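Side-chain contact in putative metal-dependent phosphoesterase (Bifidobacterium adolescentis, PDB 3O0F), which binds iron, zinc and adenosine monophosphate and hydrolyses phosphate esters, as a metal-dependent phosphoesterase of the PHP family: residues E187-V192 / I223-D228. Numbering follows the deposited sequence.
Sequences EVIAAV and IADGLD
I189 meets D225, G226 and L227 by van der Waals contact alone, one branched side chain reaching from helix 185-194 to the C-terminal end of helix 216-225. Its CG2, anti to the backbone N, lies 3.5 Å from the carbonyl O of D225 and 3.8 Å from D225 CB. The same methyl faces the peptide that follows, 3.9 Å from G226 C. The other branch is longer: with chi1 at -67° and the chain extended beyond it, CD1 passes D225 CB and stops 4.3 Å from L227 CB. The isoleucine and aspartate side chains cross roughly at a right angle, the hydrocarbon lying against the methylene of the acid, while the carboxylate OD2 is hydrogen-bonded to H186 ND1, about one turn before I189 on helix 185-194.

The contact joins two neighbouring helices of a PHP domain, whose fold is related to the TIM barrel. Helix 185-194 leads into strand 198-201 and helix 216-225 into the parallel strand 229-233 beside it; I189 also touches V199, and L227 reaches M87 of strand 83-90.

Backbone bonding shapes the receiving side. A Schellman motif ends helix 216-225: the N-H of G226, a residue with a phi of 117°, bonds to I223 O, with G226 N 3.1 Å from it, and the chain then turns toward its strand. A CB at G226 would be pressed against the preceding carbonyl and would approach I189 CG2. An alanine in place of I189 would lack both branches, and would probably leave a gap beside D225 CB and L227 CB.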
loop_
_atom_site.group_PDB
_atom_site.type_symbol
_atom_site.label_atom_id
_atom_site.label_comp_id
_atom_site.label_asym_id
_atom_site.label_seq_id
_atom_site.Cartn_x
_atom_site.Cartn_y
_atom_site.Cartn_z
ATOM N N GLU A 187 13.921 9.958 -2.352
ATOM C CA GLU A 187 13.893 9.553 -3.738
ATOM C C GLU A 187 12.475 9.283 -4.190
ATOM O O GLU A 187 12.090 9.725 -5.270
ATOM C CB GLU A 187 14.725 8.298 -4.040
ATOM C CG GLU A 187 14.644 8.034 -5.550
ATOM C CD GLU A 187 15.370 6.824 -6.075
ATOM O OE1 GLU A 187 15.821 5.973 -5.270
ATOM O OE2 GLU A 187 15.474 6.754 -7.329
ATOM N N VAL A 188 11.707 8.559 -3.396
ATOM C CA VAL A 188 10.288 8.279 -3.738
ATOM C C VAL A 188 9.483 9.568 -3.904
ATOM O O VAL A 188 8.764 9.750 -4.906
ATOM C CB VAL A 188 9.654 7.335 -2.709
ATOM C CG1 VAL A 188 8.090 7.303 -2.850
ATOM C CG2 VAL A 188 10.277 5.905 -2.866
ATOM N N ILE A 189 9.623 10.495 -2.969
ATOM C CA ILE A 189 8.883 11.752 -3.089
ATOM C C ILE A 189 9.259 12.555 -4.346
ATOM O O ILE A 189 8.371 13.064 -5.051
ATOM C CB ILE A 189 8.990 12.628 -1.844
ATOM C CG1 ILE A 189 8.283 11.953 -0.658
ATOM C CG2 ILE A 189 8.340 13.992 -2.105
ATOM C CD1 ILE A 189 8.649 12.572 0.676
ATOM N N ALA A 190 10.553 12.665 -4.646
ATOM C CA ALA A 190 10.974 13.329 -5.852
ATOM C C ALA A 190 10.395 12.653 -7.097
ATOM O O ALA A 190 10.023 13.358 -8.044
ATOM C CB ALA A 190 12.509 13.397 -5.947
ATOM N N ALA A 191 10.357 11.314 -7.114
ATOM C CA ALA A 191 9.887 10.580 -8.267
ATOM C C ALA A 191 8.382 10.787 -8.439
ATOM O O ALA A 191 7.916 10.958 -9.559
ATOM C CB ALA A 191 10.237 9.079 -8.179
ATOM N N VAL A 192 7.632 10.779 -7.331
ATOM C CA VAL A 192 6.183 10.894 -7.427
ATOM C C VAL A 192 5.816 12.293 -7.912
ATOM O O VAL A 192 5.020 12.441 -8.856
ATOM C CB VAL A 192 5.455 10.544 -6.116
ATOM C CG1 VAL A 192 3.932 10.913 -6.246
ATOM C CG2 VAL A 192 5.621 9.047 -5.791
ATOM N N ILE A 223 8.185 16.754 4.178
ATOM C CA ILE A 223 7.355 17.905 3.825
ATOM C C ILE A 223 8.166 18.859 2.917
ATOM O O ILE A 223 7.663 19.291 1.877
ATOM C CB ILE A 223 6.785 18.632 5.079
ATOM C CG1 ILE A 223 5.734 17.752 5.800
ATOM C CG2 ILE A 223 6.201 20.015 4.729
ATOM C CD1 ILE A 223 5.364 18.225 7.274
ATOM N N ALA A 224 9.415 19.171 3.296
ATOM C CA ALA A 224 10.302 20.005 2.449
ATOM C C ALA A 224 10.579 19.371 1.068
ATOM O O ALA A 224 10.792 20.088 0.124
ATOM C CB ALA A 224 11.630 20.301 3.180
ATOM N N ASP A 225 10.609 18.040 0.966
ATOM C CA ASP A 225 10.811 17.323 -0.306
ATOM C C ASP A 225 9.609 17.445 -1.264
ATOM O O ASP A 225 9.766 17.168 -2.445
ATOM C CB ASP A 225 11.016 15.820 -0.086
ATOM C CG ASP A 225 12.303 15.458 0.666
ATOM O OD1 ASP A 225 13.280 16.259 0.685
ATOM O OD2 ASP A 225 12.306 14.320 1.242
ATOM N N GLY A 226 8.435 17.820 -0.736
ATOM C CA GLY A 226 7.142 17.850 -1.467
ATOM C C GLY A 226 6.012 16.916 -0.981
ATOM O O GLY A 226 5.042 16.728 -1.688
ATOM N N LEU A 227 6.102 16.341 0.224
ATOM C CA LEU A 227 5.026 15.468 0.754
ATOM C C LEU A 227 3.698 16.195 0.770
ATOM O O LEU A 227 3.586 17.298 1.296
ATOM C CB LEU A 227 5.363 14.928 2.156
ATOM C CG LEU A 227 4.347 13.956 2.767
ATOM C CD1 LEU A 227 4.419 12.563 2.076
ATOM C CD2 LEU A 227 4.610 13.810 4.295
ATOM N N ASP A 228 2.664 15.585 0.198
ATOM C CA ASP A 228 1.371 16.252 0.135
ATOM C C ASP A 228 0.506 15.995 1.366
ATOM O O ASP A 228 -0.344 16.814 1.703
ATOM C CB ASP A 228 0.615 15.796 -1.100
ATOM C CG ASP A 228 1.278 16.233 -2.382
ATOM O OD1 ASP A 228 1.013 17.377 -2.780
ATOM O OD2 ASP A 228 2.023 15.412 -2.994
#